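Local coordinates for protein replicative DNA helicase (Mycobacterium smegmatis, PDB 6OWN) that is the splicing domain of a DnaB1 intein, which excises itself from a replicative helicase by protein splicing, a reaction reversibly inhibited by zinc, at residues 83-88 / 103-108. Numbering follows the deposited sequence.
Sequences MHTVVS and VQITAV
One face of the His84 imidazole is covered by the aliphatic part of Gln104. CB of Gln104 makes a CH-pi contact, 4.2 Å from the ring centroid and 27° off the ring normal. CG lies over the same face, displaced toward the rim, 4.0 Å from His84 NE2. The Gln104 chain is fully extended, with CG anti to the backbone N (chi1 -179°). This lays it across the ring face, and its terminal amide stacks nearly parallel to the imidazole, 8° from its plane. His84 ND1 is hydrogen-bonded to Glu70, which helps fix the rotation of the ring.

His84 and Gln104 form an antiparallel non-hydrogen-bonded pair. It joins the short edge strand 84-85 to strand 103-111 in a four-stranded antiparallel sheet of the all-beta Hint (hedgehog/intein) fold of inteins. The main chain is tied just before this pair: Ile105 N donates to Met83 O at 2.8 Å. Beyond the pair, the bond from Thr85 N to Val103 O is longer, 3.2 Å. On the other side of Thr85 a water bridges the strands, donating to Thr85 O and accepting from Val103 N.

Thr85 and Val103 lie on the other sheet face. Ile105 points toward segment 83-88, and its CD1 meets Thr85 CG2 at 4.1 Å and Met83 CB at 4.2 Å. Thr85 OG1 is buried here without a polar partner. Val135 of strand 135-138 packs against both Thr85 and Val103.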
ATOM      1  N   MET A  83      -4.616   3.668  14.828  1.00 30.72           N
ATOM      2  CA  MET A  83      -3.571   4.364  14.093  1.00 35.21           C
ATOM      3  C   MET A  83      -4.134   4.981  12.813  1.00 32.55           C
ATOM      4  O   MET A  83      -5.211   4.619  12.337  1.00 30.93           O
ATOM      5  CB  MET A  83      -2.431   3.410  13.741  1.00 33.96           C
ATOM      6  CG  MET A  83      -1.711   2.804  14.927  1.00 38.20           C
ATOM      7  SD  MET A  83      -0.406   1.684  14.384  1.00 35.08           S
ATOM      8  CE  MET A  83       0.490   1.431  15.918  1.00 39.67           C
ATOM      9  N   HIS A  84      -3.381   5.926  12.255  1.00 34.48           N
ATOM     10  CA  HIS A  84      -3.700   6.560  10.986  1.00 34.33           C
ATOM     11  C   HIS A  84      -2.535   6.361  10.023  1.00 35.76           C
ATOM     12  O   HIS A  84      -1.394   6.149  10.440  1.00 32.77           O
ATOM     13  CB  HIS A  84      -3.973   8.068  11.156  1.00 38.77           C
ATOM     14  CG  HIS A  84      -5.023   8.390  12.176  1.00 35.82           C
ATOM     15  ND1 HIS A  84      -4.883   8.085  13.513  1.00 35.96           N
ATOM     16  CD2 HIS A  84      -6.225   9.001  12.054  1.00 31.49           C
ATOM     17  CE1 HIS A  84      -5.959   8.480  14.168  1.00 33.93           C
ATOM     18  NE2 HIS A  84      -6.787   9.043  13.305  1.00 36.19           N
ATOM     19  N   THR A  85      -2.830   6.436   8.726  1.00 28.21           N
ATOM     20  CA  THR A  85      -1.803   6.453   7.691  1.00 35.82           C
ATOM     21  C   THR A  85      -1.696   7.875   7.154  1.00 34.56           C
ATOM     22  O   THR A  85      -2.656   8.397   6.578  1.00 38.85           O
ATOM     23  CB  THR A  85      -2.116   5.465   6.564  1.00 29.75           C
ATOM     24  OG1 THR A  85      -3.416   5.745   6.039  1.00 38.79           O
ATOM     25  CG2 THR A  85      -2.088   4.035   7.084  1.00 29.29           C
ATOM     26  N   VAL A  86      -0.535   8.499   7.346  1.00 33.75           N
ATOM     27  CA  VAL A  86      -0.355   9.924   7.114  1.00 32.10           C
ATOM     28  C   VAL A  86       0.776  10.141   6.116  1.00 35.65           C
ATOM     29  O   VAL A  86       1.571   9.245   5.838  1.00 38.15           O
ATOM     30  CB  VAL A  86      -0.068  10.686   8.418  1.00 37.96           C
ATOM     31  CG1 VAL A  86      -1.209  10.508   9.398  1.00 36.95           C
ATOM     32  CG2 VAL A  86       1.233  10.196   9.016  1.00 37.91           C
ATOM     33  N   VAL A  87       0.845  11.363   5.590  1.00 42.66           N
ATOM     34  CA  VAL A  87       1.894  11.747   4.650  1.00 40.64           C
ATOM     35  C   VAL A  87       2.911  12.705   5.254  1.00 52.06           C
ATOM     36  O   VAL A  87       3.942  12.970   4.613  1.00 55.33           O
ATOM     37  CB  VAL A  87       1.303  12.358   3.361  1.00 46.66           C
ATOM     38  CG1 VAL A  87       0.277  11.425   2.750  1.00 31.25           C
ATOM     39  CG2 VAL A  87       0.685  13.723   3.647  1.00 49.01           C
ATOM     40  N   SER A  88       2.661  13.235   6.448  1.00 52.48           N
ATOM     41  CA  SER A  88       3.604  14.141   7.104  1.00 62.04           C
ATOM     42  C   SER A  88       3.353  14.191   8.608  1.00 63.50           C
ATOM     43  O   SER A  88       3.274  15.270   9.198  1.00 69.31           O
ATOM     44  CB  SER A  88       3.511  15.550   6.506  1.00 60.98           C
ATOM     45  N   VAL A 103      -6.844   9.124   6.970  1.00 42.04           N
ATOM     46  CA  VAL A 103      -7.649   7.919   7.119  1.00 29.26           C
ATOM     47  C   VAL A 103      -7.161   7.137   8.333  1.00 32.88           C
ATOM     48  O   VAL A 103      -5.958   7.108   8.637  1.00 30.32           O
ATOM     49  CB  VAL A 103      -7.578   7.084   5.826  1.00 35.53           C
ATOM     50  CG1 VAL A 103      -7.975   5.652   6.076  1.00 27.99           C
ATOM     51  CG2 VAL A 103      -8.447   7.699   4.749  1.00 36.22           C
ATOM     52  N   GLN A 104      -8.095   6.519   9.053  1.00 29.09           N
ATOM     53  CA  GLN A 104      -7.788   5.743  10.246  1.00 25.20           C
ATOM     54  C   GLN A 104      -7.927   4.246   9.978  1.00 19.67           C
ATOM     55  O   GLN A 104      -8.854   3.810   9.293  1.00 21.36           O
ATOM     56  CB  GLN A 104      -8.712   6.153  11.394  1.00 30.11           C
ATOM     57  CG  GLN A 104      -8.463   5.420  12.700  1.00 30.96           C
ATOM     58  CD  GLN A 104      -9.388   5.894  13.813  1.00 42.11           C
ATOM     59  OE1 GLN A 104      -9.163   5.611  14.987  1.00 42.41           O
ATOM     60  NE2 GLN A 104     -10.431   6.622  13.442  1.00 39.14           N
ATOM     61  N   ILE A 105      -7.007   3.464  10.536  1.00 15.96           N
ATOM     62  CA  ILE A 105      -7.110   2.010  10.520  1.00 24.76           C
ATOM     63  C   ILE A 105      -8.150   1.586  11.550  1.00 25.96           C
ATOM     64  O   ILE A 105      -8.039   1.916  12.733  1.00 30.57           O
ATOM     65  CB  ILE A 105      -5.752   1.356  10.807  1.00 27.23           C
ATOM     66  CG1 ILE A 105      -4.771   1.649   9.666  1.00 18.83           C
ATOM     67  CG2 ILE A 105      -5.912  -0.149  11.053  1.00 23.61           C
ATOM     68  CD1 ILE A 105      -3.341   1.572  10.088  1.00 27.09           C
ATOM     69  N   THR A 106      -9.165   0.853  11.108  1.00 17.36           N
ATOM     70  CA  THR A 106     -10.196   0.408  12.032  1.00 22.56           C
ATOM     71  C   THR A 106     -10.066  -1.057  12.432  1.00 25.98           C
ATOM     72  O   THR A 106     -10.584  -1.436  13.485  1.00 23.36           O
ATOM     73  CB  THR A 106     -11.584   0.665  11.435  1.00 21.71           C
ATOM     74  OG1 THR A 106     -11.687   0.012  10.167  1.00 23.21           O
ATOM     75  CG2 THR A 106     -11.788   2.157  11.228  1.00 24.43           C
ATOM     76  N   ALA A 107      -9.380  -1.885  11.646  1.00 20.01           N
ATOM     77  CA  ALA A 107      -9.167  -3.269  12.045  1.00 24.72           C
ATOM     78  C   ALA A 107      -8.006  -3.856  11.250  1.00 23.30           C
ATOM     79  O   ALA A 107      -7.705  -3.403  10.144  1.00 23.30           O
ATOM     80  CB  ALA A 107     -10.428  -4.121  11.849  1.00 25.61           C
ATOM     81  N   VAL A 108      -7.351  -4.853  11.844  1.00 18.56           N
ATOM     82  CA  VAL A 108      -6.280  -5.619  11.210  1.00 23.43           C
ATOM     83  C   VAL A 108      -6.440  -7.071  11.629  1.00 23.01           C
ATOM     84  O   VAL A 108      -6.500  -7.368  12.826  1.00 22.72           O
ATOM     85  CB  VAL A 108      -4.870  -5.134  11.612  1.00 23.59           C
ATOM     86  CG1 VAL A 108      -3.816  -5.965  10.901  1.00 26.81           C
ATOM     87  CG2 VAL A 108      -4.670  -3.657  11.318  1.00 26.91           C
TER
HETATM   88  O   HOH W   1      -4.747   9.648   5.093  1.00 38.65           O